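Local coordinates for GRAS family transcription factor containing protein, expressed (Oryza sativa Japonica Group, PDB 5HYZ), which probably acts as a DNA-binding transcription factor in plant development and abiotic stress resistance, its GRAS domain taking part in DNA binding, at residues A[6-11]-A[27-32]; A[31-36]-A[42-47]; A[94-99]-A[326-331]; A[99-104]-A[202-207]. All blocks are in the same frame, centred on the assembly; numbering follows the deposited sequence.

Contact 1. Residues A[6-11]-A[27-32]; sequences QSLLSC and ASVRAA
Val29 carries its side of this contact alone, meeting Ser7, Leu8 and Cys11 on the other helix. Its CB leaves the backbone toward 6-11, and from there the side chain forks. With CG1 anti to the backbone N (chi1 177°), that methyl lies beside the carbonyl carbon and reaches Leu8, where CG1 of Val29 and CD1 of Leu8 are 4.0 Å apart. The two side chains meet there at roughly a right angle, so each offers a branch to the other and they do not run alongside. The second methyl, CG2, drops onto the surface of the first helix. It lies 3.9 Å from CB of Ser7 and 4.1 Å from SG of Cys11, one turn further on, while the backbone N of Leu8 is also 4.1 Å from CG2 of Val29. One methyl thus fills the dip between residues four apart, and all the evidence points to van der Waals packing. Ser7 meets Val29 through CB; its hydroxyl is hydrogen-bonded to Pro3 O within its own helix. The axes of the two short segments come within 9.9 Å at 146° between their N-to-C directions, a roughly antiparallel, clearly inclined pairing of consecutive helices in the predicted first leucine repeat (LRI). Beyond the pair, Leu8 also packs on Phe47 of helix 39-57 and on Phe255 and Leu259 of helix 251-272, and Cys11 rests on Leu51, so the Val29 contact joins helices 3-16 and 23-32 beside helix 39-57, with helix 251-272 on the Leu8 side.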
loop_
_atom_site.group_PDB
_atom_site.type_symbol
_atom_site.label_atom_id
_atom_site.label_comp_id
_atom_site.label_asym_id
_atom_site.label_seq_id
_atom_site.Cartn_x
_atom_site.Cartn_y
_atom_site.Cartn_z
ATOM N N GLN A 6 2.706 30.266 -18.097
ATOM C CA GLN A 6 2.945 30.823 -19.436
ATOM C C GLN A 6 3.926 32.001 -19.357
ATOM O O GLN A 6 4.792 32.177 -20.214
ATOM C CB GLN A 6 1.615 31.268 -20.098
ATOM C CG GLN A 6 0.751 30.099 -20.647
ATOM C CD GLN A 6 1.522 29.143 -21.577
ATOM O OE1 GLN A 6 2.079 29.548 -22.607
ATOM N NE2 GLN A 6 1.568 27.862 -21.197
ATOM N N SER A 7 3.797 32.810 -18.320
ATOM C CA SER A 7 4.765 33.911 -18.143
ATOM C C SER A 7 6.162 33.382 -17.919
ATOM O O SER A 7 7.112 33.898 -18.475
ATOM C CB SER A 7 4.350 34.814 -16.985
ATOM O OG SER A 7 3.022 35.266 -17.208
ATOM N N LEU A 8 6.293 32.334 -17.100
ATOM C CA LEU A 8 7.591 31.684 -16.940
ATOM C C LEU A 8 8.208 31.189 -18.248
ATOM O O LEU A 8 9.385 31.393 -18.535
ATOM C CB LEU A 8 7.414 30.526 -15.978
ATOM C CG LEU A 8 8.648 29.956 -15.331
ATOM C CD1 LEU A 8 9.580 31.008 -14.787
ATOM C CD2 LEU A 8 8.135 29.080 -14.218
ATOM N N LEU A 9 7.394 30.509 -19.051
ATOM C CA LEU A 9 7.863 30.049 -20.347
ATOM C C LEU A 9 8.320 31.222 -21.254
ATOM O O LEU A 9 9.391 31.160 -21.881
ATOM C CB LEU A 9 6.754 29.219 -21.030
ATOM C CG LEU A 9 6.483 27.830 -20.392
ATOM C CD1 LEU A 9 5.126 27.310 -20.860
ATOM C CD2 LEU A 9 7.630 26.810 -20.707
ATOM N N SER A 10 7.549 32.301 -21.296
ATOM C CA SER A 10 8.051 33.438 -22.102
ATOM C C SER A 10 9.326 33.986 -21.535
ATOM O O SER A 10 10.193 34.417 -22.288
ATOM C CB SER A 10 7.021 34.579 -22.247
ATOM O OG SER A 10 6.244 34.689 -21.092
ATOM N N CYS A 11 9.476 33.976 -20.206
ATOM C CA CYS A 11 10.755 34.350 -19.625
ATOM C C CYS A 11 11.893 33.500 -20.160
ATOM O O CYS A 11 12.929 34.030 -20.548
ATOM C CB CYS A 11 10.717 34.240 -18.078
ATOM S SG CYS A 11 9.847 35.625 -17.293
ATOM N N ALA A 27 10.904 39.411 -12.338
ATOM C CA ALA A 27 10.446 39.887 -11.029
ATOM C C ALA A 27 8.953 39.679 -10.833
ATOM O O ALA A 27 8.501 39.339 -9.754
ATOM C CB ALA A 27 10.799 41.405 -10.839
ATOM N N SER A 28 8.168 39.898 -11.871
ATOM C CA SER A 28 6.742 39.634 -11.766
ATOM C C SER A 28 6.443 38.154 -11.492
ATOM O O SER A 28 5.568 37.813 -10.659
ATOM C CB SER A 28 6.027 40.059 -13.056
ATOM O OG SER A 28 6.204 41.439 -13.287
ATOM N N VAL A 29 7.136 37.274 -12.222
ATOM C CA VAL A 29 6.951 35.845 -11.885
ATOM C C VAL A 29 7.392 35.511 -10.464
ATOM O O VAL A 29 6.683 34.796 -9.730
ATOM C CB VAL A 29 7.702 34.903 -12.858
ATOM C CG1 VAL A 29 7.522 33.407 -12.385
ATOM C CG2 VAL A 29 7.156 35.123 -14.260
ATOM N N ARG A 30 8.568 35.994 -10.077
ATOM C CA ARG A 30 9.052 35.718 -8.734
ATOM C C ARG A 30 8.074 36.252 -7.674
ATOM O O ARG A 30 7.881 35.621 -6.635
ATOM C CB ARG A 30 10.457 36.297 -8.554
ATOM C CG ARG A 30 11.538 35.475 -9.331
ATOM C CD ARG A 30 12.985 35.918 -9.051
ATOM N NE ARG A 30 12.998 37.287 -8.583
ATOM C CZ ARG A 30 13.068 37.610 -7.297
ATOM N NH1 ARG A 30 13.191 36.668 -6.379
ATOM N NH2 ARG A 30 13.052 38.864 -6.954
ATOM N N ALA A 31 7.442 37.402 -7.931
ATOM C CA ALA A 31 6.505 37.977 -6.955
ATOM C C ALA A 31 5.298 37.060 -6.788
ATOM O O ALA A 31 4.867 36.753 -5.670
ATOM C CB ALA A 31 6.052 39.385 -7.400
ATOM N N ALA A 32 4.774 36.603 -7.922
ATOM C CA ALA A 32 3.578 35.762 -7.923
ATOM C C ALA A 32 3.832 34.354 -7.379
ATOM O O ALA A 32 2.951 33.738 -6.806
ATOM C CB ALA A 32 3.009 35.687 -9.356
#

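Contact 2. Residues A[31-36]-A[42-47]; sequences AAATDA and RLAFYF
Asp35 and Phe45 extend alongside each other in the same direction, and the CB of Asp35 sits over one face of the aromatic ring. That CB is 3.9 Å from the centroid of the Phe45 ring and only 14° off the ring normal, a CH-pi contact. The carboxylate plane of Asp35 is turned 37° from that of the ring. The hydroxyl O of Tyr46 also reaches CB of Asp35, 3.7 Å away; the Tyr46 ring has CD2 of Phe45 over its centre, and its hydroxyl is joined to Asp35 by two waters. Water 1 accepts from Tyr46 OH at 2.6 Å and donates to Asp35 O at 2.9 Å. Water 2 donates to both Tyr46 OH (2.8 Å) and Asp35 OD2 (2.7 Å). The contact belongs to the short connection between helices 23-32 and 39-57, within the predicted first leucine repeat (LRI): Ala33 is the first residue to leave helical geometry, and a backbone hydrogen bond between Thr34 and Glu41 helps close the turn. Here the chain lies tight against the second helix, with CB of Ala33 3.4 Å from N of Phe45 and O of Thr34 3.2 Å from CA of Arg42 in a CA-H...O contact. Arg42, bent at chi3, lays its guanidinium flat beneath the backbone, with Asp35 O above the centre of one face. The charge itself is engaged by a salt bridge to Glu284 of helix 278-296, and Arg42 NH1 bonds to Gly37 O.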
loop_
_atom_site.group_PDB
_atom_site.type_symbol
_atom_site.label_atom_id
_atom_site.label_comp_id
_atom_site.label_asym_id
_atom_site.label_seq_id
_atom_site.Cartn_x
_atom_site.Cartn_y
_atom_site.Cartn_z
ATOM N N ALA A 31 7.442 37.402 -7.931
ATOM C CA ALA A 31 6.505 37.977 -6.955
ATOM C C ALA A 31 5.298 37.060 -6.788
ATOM O O ALA A 31 4.867 36.753 -5.670
ATOM C CB ALA A 31 6.052 39.385 -7.400
ATOM N N ALA A 32 4.774 36.603 -7.922
ATOM C CA ALA A 32 3.578 35.762 -7.923
ATOM C C ALA A 32 3.832 34.354 -7.379
ATOM O O ALA A 32 2.951 33.738 -6.806
ATOM C CB ALA A 32 3.009 35.687 -9.356
ATOM N N ALA A 33 5.031 33.844 -7.584
ATOM C CA ALA A 33 5.403 32.501 -7.135
ATOM C C ALA A 33 5.440 32.422 -5.592
ATOM O O ALA A 33 5.650 33.422 -4.933
ATOM C CB ALA A 33 6.778 32.116 -7.720
ATOM N N THR A 34 5.237 31.230 -5.031
ATOM C CA THR A 34 5.278 30.976 -3.579
ATOM C C THR A 34 5.569 29.523 -3.318
ATOM O O THR A 34 4.825 28.702 -3.820
ATOM C CB THR A 34 3.922 31.173 -2.848
ATOM O OG1 THR A 34 3.206 32.315 -3.319
ATOM C CG2 THR A 34 4.135 31.169 -1.372
ATOM N N ASP A 35 6.547 29.204 -2.484
ATOM C CA ASP A 35 6.747 27.806 -2.120
ATOM C C ASP A 35 5.675 27.272 -1.143
ATOM O O ASP A 35 5.753 26.115 -0.707
ATOM C CB ASP A 35 8.146 27.591 -1.561
ATOM C CG ASP A 35 8.380 28.279 -0.218
ATOM O OD1 ASP A 35 7.478 28.963 0.289
ATOM O OD2 ASP A 35 9.486 28.118 0.319
ATOM N N ALA A 36 4.680 28.088 -0.801
ATOM C CA ALA A 36 3.631 27.618 0.113
ATOM C C ALA A 36 2.243 27.658 -0.506
ATOM O O ALA A 36 1.266 27.357 0.166
ATOM C CB ALA A 36 3.647 28.435 1.431
ATOM N N ARG A 42 4.092 26.974 -6.517
ATOM C CA ARG A 42 5.297 26.346 -6.004
ATOM C C ARG A 42 6.269 26.013 -7.135
ATOM O O ARG A 42 7.483 26.228 -7.048
ATOM C CB ARG A 42 4.916 25.092 -5.202
ATOM C CG ARG A 42 4.088 25.510 -3.996
ATOM C CD ARG A 42 3.111 24.542 -3.419
ATOM N NE ARG A 42 3.700 23.764 -2.376
ATOM C CZ ARG A 42 3.286 23.649 -1.115
ATOM N NH1 ARG A 42 2.245 24.292 -0.608
ATOM N NH2 ARG A 42 4.008 22.878 -0.334
ATOM N N LEU A 43 5.700 25.464 -8.206
ATOM C CA LEU A 43 6.480 25.124 -9.389
ATOM C C LEU A 43 7.225 26.359 -9.942
ATOM O O LEU A 43 8.429 26.331 -10.199
ATOM C CB LEU A 43 5.540 24.497 -10.446
ATOM C CG LEU A 43 6.220 24.030 -11.733
ATOM C CD1 LEU A 43 6.928 22.713 -11.493
ATOM C CD2 LEU A 43 5.190 23.854 -12.815
ATOM N N ALA A 44 6.497 27.447 -10.123
ATOM C CA ALA A 44 7.131 28.681 -10.583
ATOM C C ALA A 44 8.193 29.174 -9.606
ATOM O O ALA A 44 9.217 29.706 -10.018
ATOM C CB ALA A 44 6.072 29.768 -10.796
ATOM N N PHE A 45 7.961 28.984 -8.313
ATOM C CA PHE A 45 8.995 29.366 -7.356
ATOM C C PHE A 45 10.340 28.693 -7.638
ATOM O O PHE A 45 11.386 29.369 -7.745
ATOM C CB PHE A 45 8.512 29.064 -5.920
ATOM C CG PHE A 45 9.563 29.317 -4.863
ATOM C CD1 PHE A 45 9.657 30.563 -4.254
ATOM C CD2 PHE A 45 10.447 28.327 -4.492
ATOM C CE1 PHE A 45 10.633 30.816 -3.289
ATOM C CE2 PHE A 45 11.444 28.557 -3.513
ATOM C CZ PHE A 45 11.528 29.822 -2.907
ATOM N N TYR A 46 10.330 27.356 -7.786
ATOM C CA TYR A 46 11.613 26.683 -7.970
ATOM C C TYR A 46 12.193 26.944 -9.357
ATOM O O TYR A 46 13.411 27.078 -9.514
ATOM C CB TYR A 46 11.462 25.181 -7.724
ATOM C CG TYR A 46 11.089 24.959 -6.275
ATOM C CD1 TYR A 46 12.053 25.113 -5.267
ATOM C CD2 TYR A 46 9.786 24.633 -5.907
ATOM C CE1 TYR A 46 11.724 24.932 -3.930
ATOM C CE2 TYR A 46 9.457 24.460 -4.578
ATOM C CZ TYR A 46 10.430 24.631 -3.602
ATOM O OH TYR A 46 10.075 24.463 -2.285
ATOM N N PHE A 47 11.326 27.013 -10.372
ATOM C CA PHE A 47 11.854 27.320 -11.717
ATOM C C PHE A 47 12.380 28.742 -11.864
ATOM O O PHE A 47 13.363 28.965 -12.531
ATOM C CB PHE A 47 10.776 27.056 -12.770
ATOM C CG PHE A 47 10.799 25.650 -13.274
ATOM C CD1 PHE A 47 10.254 24.611 -12.511
ATOM C CD2 PHE A 47 11.376 25.356 -14.491
ATOM C CE1 PHE A 47 10.269 23.290 -12.993
ATOM C CE2 PHE A 47 11.444 24.034 -14.955
ATOM C CZ PHE A 47 10.867 23.001 -14.198
HETATM O O HOH W 1 7.532 24.142 -1.854
HETATM O O HOH W 2 11.343 26.275 -0.505
#

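Contact 3. Residues A[94-99]-A[326-331]; sequences HLTANQ and VPLSNY
Gln99 and Thr96, on one flank of helix 89-104, meet Ser329 and Leu328 of the loop between strand 325-326 and helix 332-339, joining a helix of the Rossmann-like core to the predicted SAW region. The closer touch is aliphatic: CG of Gln99 is 3.6 Å from CB of Ser329 and 3.8 Å from its OG. CG stands anti to the backbone N of Gln99 (chi1 -171°), which carries it out toward the loop, and a bend at chi2 of 65° then turns the amide aside, to Glu103 and not to the serine. One turn earlier, CG2 of Thr96 meets CD1 of Leu328 at 4.1 Å, the two side chains crossing at about a right angle; the threonine hydroxyl is bonded back to Phe92 O. The second shell holds Ser329 through its OG. This atom accepts from the backbone N of Tyr331 at 2.7 Å, with an N-H...O angle of 157°, which makes an ST turn, and the same OG is hydrogen-bonded to Glu103 OE2. Two bonds thus grip one buried oxygen, one from within the loop and one from the helix it packs on. Leu328 is backed further by Ala373 of strand 366-374, and Thr96 by Val371 of that strand. Tyr331, at the N-cap position of helix 332-339, carries the loop on to the dimer partner: Tyr331 packs on Thr133 of the second subunit, and its OH is hydrogen-bonded to Lys138 NZ of that subunit.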
loop_
_atom_site.group_PDB
_atom_site.type_symbol
_atom_site.label_atom_id
_atom_site.label_comp_id
_atom_site.label_asym_id
_atom_site.label_seq_id
_atom_site.Cartn_x
_atom_site.Cartn_y
_atom_site.Cartn_z
ATOM N N HIS A 94 8.584 -0.999 -9.088
ATOM C CA HIS A 94 9.024 -2.308 -8.540
ATOM C C HIS A 94 8.172 -3.486 -8.917
ATOM O O HIS A 94 8.667 -4.539 -9.259
ATOM C CB HIS A 94 9.029 -2.255 -6.990
ATOM C CG HIS A 94 10.019 -1.294 -6.460
ATOM N ND1 HIS A 94 9.992 -0.837 -5.150
ATOM C CD2 HIS A 94 11.082 -0.696 -7.056
ATOM C CE1 HIS A 94 11.002 0.000 -4.970
ATOM N NE2 HIS A 94 11.680 0.096 -6.105
ATOM N N LEU A 95 6.876 -3.341 -8.730
ATOM C CA LEU A 95 6.012 -4.473 -9.053
ATOM C C LEU A 95 6.011 -4.801 -10.537
ATOM O O LEU A 95 5.959 -5.968 -10.900
ATOM C CB LEU A 95 4.557 -4.224 -8.577
ATOM C CG LEU A 95 4.506 -4.194 -7.047
ATOM C CD1 LEU A 95 3.076 -4.185 -6.517
ATOM C CD2 LEU A 95 5.375 -5.276 -6.262
ATOM N N THR A 96 6.092 -3.779 -11.406
ATOM C CA THR A 96 6.076 -4.091 -12.820
ATOM C C THR A 96 7.422 -4.769 -13.255
ATOM O O THR A 96 7.425 -5.784 -13.996
ATOM C CB THR A 96 5.836 -2.806 -13.644
ATOM O OG1 THR A 96 4.611 -2.240 -13.196
ATOM C CG2 THR A 96 5.702 -3.115 -15.129
ATOM N N ALA A 97 8.520 -4.241 -12.749
ATOM C CA ALA A 97 9.809 -4.890 -12.961
ATOM C C ALA A 97 9.816 -6.354 -12.428
ATOM O O ALA A 97 10.294 -7.283 -13.104
ATOM C CB ALA A 97 10.902 -4.072 -12.283
ATOM N N ASN A 98 9.274 -6.544 -11.216
ATOM C CA ASN A 98 9.281 -7.877 -10.626
ATOM C C ASN A 98 8.494 -8.863 -11.447
ATOM O O ASN A 98 8.867 -10.028 -11.562
ATOM C CB ASN A 98 8.704 -7.847 -9.190
ATOM C CG ASN A 98 9.684 -7.305 -8.179
ATOM O OD1 ASN A 98 10.831 -7.018 -8.534
ATOM N ND2 ASN A 98 9.263 -7.203 -6.895
ATOM N N GLN A 99 7.368 -8.419 -12.006
ATOM C CA GLN A 99 6.591 -9.330 -12.818
ATOM C C GLN A 99 7.399 -9.782 -14.026
ATOM O O GLN A 99 7.392 -10.987 -14.390
ATOM C CB GLN A 99 5.253 -8.626 -13.213
ATOM C CG GLN A 99 4.269 -9.567 -13.894
ATOM C CD GLN A 99 3.809 -10.679 -12.919
ATOM O OE1 GLN A 99 3.629 -10.435 -11.704
ATOM N NE2 GLN A 99 3.653 -11.909 -13.441
ATOM N N VAL A 326 11.455 -6.720 -24.596
ATOM C CA VAL A 326 10.714 -7.904 -24.142
ATOM C C VAL A 326 9.295 -7.423 -23.788
ATOM O O VAL A 326 9.136 -6.518 -22.969
ATOM C CB VAL A 326 11.402 -8.545 -22.924
ATOM C CG1 VAL A 326 10.546 -9.674 -22.360
ATOM C CG2 VAL A 326 12.816 -9.055 -23.344
ATOM N N PRO A 327 8.247 -8.058 -24.351
ATOM C CA PRO A 327 6.885 -7.587 -23.967
ATOM C C PRO A 327 6.599 -7.740 -22.499
ATOM O O PRO A 327 7.002 -8.723 -21.902
ATOM C CB PRO A 327 5.938 -8.512 -24.753
ATOM C CG PRO A 327 6.757 -9.056 -25.850
ATOM C CD PRO A 327 8.205 -9.156 -25.337
ATOM N N LEU A 328 5.929 -6.766 -21.887
ATOM C CA LEU A 328 5.584 -6.971 -20.496
ATOM C C LEU A 328 4.374 -7.949 -20.418
ATOM O O LEU A 328 3.666 -8.178 -21.403
ATOM C CB LEU A 328 5.283 -5.653 -19.806
ATOM C CG LEU A 328 6.489 -4.714 -19.710
ATOM C CD1 LEU A 328 6.123 -3.292 -19.164
ATOM C CD2 LEU A 328 7.633 -5.316 -18.875
ATOM N N SER A 329 4.234 -8.510 -19.231
ATOM C CA SER A 329 3.267 -9.517 -18.886
ATOM C C SER A 329 1.931 -9.062 -19.314
ATOM O O SER A 329 1.534 -7.868 -19.171
ATOM C CB SER A 329 3.254 -9.740 -17.371
ATOM O OG SER A 329 2.182 -10.527 -16.959
ATOM N N ASN A 330 1.204 -10.079 -19.699
ATOM C CA ASN A 330 -0.207 -9.979 -19.865
ATOM C C ASN A 330 -0.941 -9.449 -18.645
ATOM O O ASN A 330 -2.075 -8.983 -18.801
ATOM C CB ASN A 330 -0.732 -11.386 -20.202
ATOM C CG ASN A 330 -0.100 -11.944 -21.478
ATOM O OD1 ASN A 330 0.570 -11.218 -22.198
ATOM N ND2 ASN A 330 -0.297 -13.247 -21.744
ATOM N N TYR A 331 -0.337 -9.659 -17.446
ATOM C CA TYR A 331 -0.862 -9.232 -16.168
ATOM C C TYR A 331 -0.124 -8.030 -15.555
ATOM O O TYR A 331 -0.188 -7.814 -14.350
ATOM C CB TYR A 331 -0.809 -10.401 -15.179
ATOM C CG TYR A 331 -1.421 -11.654 -15.781
ATOM C CD1 TYR A 331 -2.763 -11.676 -16.176
ATOM C CD2 TYR A 331 -0.658 -12.763 -16.008
ATOM C CE1 TYR A 331 -3.329 -12.815 -16.797
ATOM C CE2 TYR A 331 -1.218 -13.912 -16.606
ATOM C CZ TYR A 331 -2.547 -13.926 -16.999
ATOM O OH TYR A 331 -3.144 -15.046 -17.601
#

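Contact 4. Residues A[99-104]-A[202-207]; sequences QAILEA and AVAVNF
In the Rossmann-like core, where strands 110-118, 202-208 and 236-242 run parallel, helix 89-104 lies over one face of the sheet, and Ile101 is the residue of 99-104 that packs on segment 202-207. The nearest approach of the backbones is at Ile101 and Ala204, whose CA atoms are 6.5 Å apart, close enough for the small alanine methyl to receive a branched side chain directly. CG2 of Ile101 is 3.8 Å from CB of Ala204, and CG1 follows at 4.1 Å from the same CB, so the methyl sits below the fork of the isoleucine. Because CG1 stands beside the backbone N (chi1 -67°) and the chain then runs on extended, the tip slants toward the C-terminal end of the segment, and CD1 of Ile101 ends 4.3 Å from OD1 of Asn206. That oxygen is no bare polar atom in an apolar layer: it is hydrogen-bonded to Thr238 OG1 and Gln123 NE2, while ND2 of Asn206 bonds to OD1 of Asp115 in the predicted VHIID motif. Ile113, Trp124, Leu127 and Thr238 also pack on the buried Ile101 side chain. Away from the strand, NE2 of Gln99 donates to OE2 of Glu103 at 2.9 Å with a nearly straight N-H...O angle of 174°, the oxygen lying close to the amide plane yet itself approached from 37° above the carboxylate plane.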
loop_
_atom_site.group_PDB
_atom_site.type_symbol
_atom_site.label_atom_id
_atom_site.label_comp_id
_atom_site.label_asym_id
_atom_site.label_seq_id
_atom_site.Cartn_x
_atom_site.Cartn_y
_atom_site.Cartn_z
ATOM N N GLN A 99 7.368 -8.419 -12.006
ATOM C CA GLN A 99 6.591 -9.330 -12.818
ATOM C C GLN A 99 7.399 -9.782 -14.026
ATOM O O GLN A 99 7.392 -10.987 -14.390
ATOM C CB GLN A 99 5.253 -8.626 -13.213
ATOM C CG GLN A 99 4.269 -9.567 -13.894
ATOM C CD GLN A 99 3.809 -10.679 -12.919
ATOM O OE1 GLN A 99 3.629 -10.435 -11.704
ATOM N NE2 GLN A 99 3.653 -11.909 -13.441
ATOM N N ALA A 100 8.119 -8.835 -14.636
ATOM C CA ALA A 100 8.996 -9.214 -15.781
ATOM C C ALA A 100 10.125 -10.179 -15.378
ATOM O O ALA A 100 10.420 -11.127 -16.117
ATOM C CB ALA A 100 9.609 -7.996 -16.407
ATOM N N ILE A 101 10.718 -9.949 -14.194
ATOM C CA ILE A 101 11.762 -10.875 -13.725
ATOM C C ILE A 101 11.179 -12.280 -13.486
ATOM O O ILE A 101 11.768 -13.292 -13.819
ATOM C CB ILE A 101 12.372 -10.315 -12.448
ATOM C CG1 ILE A 101 13.120 -9.013 -12.821
ATOM C CG2 ILE A 101 13.320 -11.356 -11.819
ATOM C CD1 ILE A 101 13.575 -8.133 -11.564
ATOM N N LEU A 102 9.991 -12.310 -12.866
ATOM C CA LEU A 102 9.344 -13.590 -12.538
ATOM C C LEU A 102 9.091 -14.384 -13.778
ATOM O O LEU A 102 9.331 -15.589 -13.819
ATOM C CB LEU A 102 8.031 -13.316 -11.763
ATOM C CG LEU A 102 7.308 -14.534 -11.194
ATOM C CD1 LEU A 102 8.081 -14.904 -9.979
ATOM C CD2 LEU A 102 5.883 -14.229 -10.776
ATOM N N GLU A 103 8.591 -13.711 -14.807
ATOM C CA GLU A 103 8.314 -14.415 -16.030
ATOM C C GLU A 103 9.565 -14.827 -16.791
ATOM O O GLU A 103 9.614 -15.926 -17.347
ATOM C CB GLU A 103 7.434 -13.555 -16.904
ATOM C CG GLU A 103 6.042 -13.558 -16.215
ATOM C CD GLU A 103 5.012 -12.629 -16.902
ATOM O OE1 GLU A 103 5.319 -12.068 -17.976
ATOM O OE2 GLU A 103 3.920 -12.436 -16.326
ATOM N N ALA A 104 10.572 -13.966 -16.800
ATOM C CA ALA A 104 11.818 -14.315 -17.520
ATOM C C ALA A 104 12.579 -15.475 -16.915
ATOM O O ALA A 104 13.349 -16.153 -17.595
ATOM C CB ALA A 104 12.743 -13.074 -17.603
ATOM N N ALA A 202 20.099 -18.271 -13.423
ATOM C CA ALA A 202 19.619 -17.229 -14.319
ATOM C C ALA A 202 19.873 -15.891 -13.667
ATOM O O ALA A 202 19.607 -15.721 -12.477
ATOM C CB ALA A 202 18.128 -17.377 -14.606
ATOM N N VAL A 203 20.286 -14.920 -14.467
ATOM C CA VAL A 203 20.574 -13.608 -13.965
ATOM C C VAL A 203 19.492 -12.617 -14.436
ATOM O O VAL A 203 19.097 -12.660 -15.606
ATOM C CB VAL A 203 21.949 -13.133 -14.498
ATOM C CG1 VAL A 203 22.149 -11.702 -14.080
ATOM C CG2 VAL A 203 23.070 -14.054 -13.942
ATOM N N ALA A 204 19.015 -11.757 -13.531
ATOM C CA ALA A 204 18.220 -10.602 -13.914
ATOM C C ALA A 204 18.923 -9.362 -13.419
ATOM O O ALA A 204 19.371 -9.307 -12.270
ATOM C CB ALA A 204 16.780 -10.690 -13.316
ATOM N N VAL A 205 18.992 -8.352 -14.262
ATOM C CA VAL A 205 19.626 -7.093 -13.892
ATOM C C VAL A 205 18.571 -6.032 -13.797
ATOM O O VAL A 205 17.739 -5.921 -14.692
ATOM C CB VAL A 205 20.703 -6.652 -14.944
ATOM C CG1 VAL A 205 21.388 -5.390 -14.470
ATOM C CG2 VAL A 205 21.758 -7.745 -14.983
ATOM N N ASN A 206 18.621 -5.231 -12.735
ATOM C CA ASN A 206 17.570 -4.263 -12.449
ATOM C C ASN A 206 18.176 -2.831 -12.388
ATOM O O ASN A 206 19.137 -2.570 -11.650
ATOM C CB ASN A 206 16.904 -4.655 -11.095
ATOM C CG ASN A 206 15.731 -3.793 -10.747
ATOM O OD1 ASN A 206 14.645 -3.996 -11.333
ATOM N ND2 ASN A 206 15.854 -2.965 -9.671
ATOM N N PHE A 207 17.653 -1.911 -13.194
ATOM C CA PHE A 207 18.019 -0.511 -13.115
ATOM C C PHE A 207 16.778 0.329 -12.783
ATOM O O PHE A 207 16.084 0.783 -13.699
ATOM C CB PHE A 207 18.526 -0.017 -14.450
ATOM C CG PHE A 207 19.856 -0.616 -14.876
ATOM C CD1 PHE A 207 21.044 -0.131 -14.331
ATOM C CD2 PHE A 207 19.905 -1.659 -15.823
ATOM C CE1 PHE A 207 22.267 -0.638 -14.758
ATOM C CE2 PHE A 207 21.138 -2.182 -16.255
ATOM C CZ PHE A 207 22.324 -1.646 -15.710
#

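Overall arrangement
From the N terminus, contact 1 closes the first loop by bringing helix 23-32 back against helix 3-16. Contact 2 starts where that one ends, sharing Ala31 and Ala32, and turns the chain into helix 39-57; the two also touch through Leu8, Phe47 and Ala44, so they form one packed region at the N-terminal helices. Contact 3 opens on helix 89-104 and closes only at 326-331, tying that helix to the loop before helix 332-339. Contact 4, sharing Gln99, closes at 202-207, wholly within that span, and ties the same helix to strand 202-208 of the central sheet. Contacts 1 and 2 lie across the chain's centre from this pair, with about 41 Å between the centres of contacts 2 and 4.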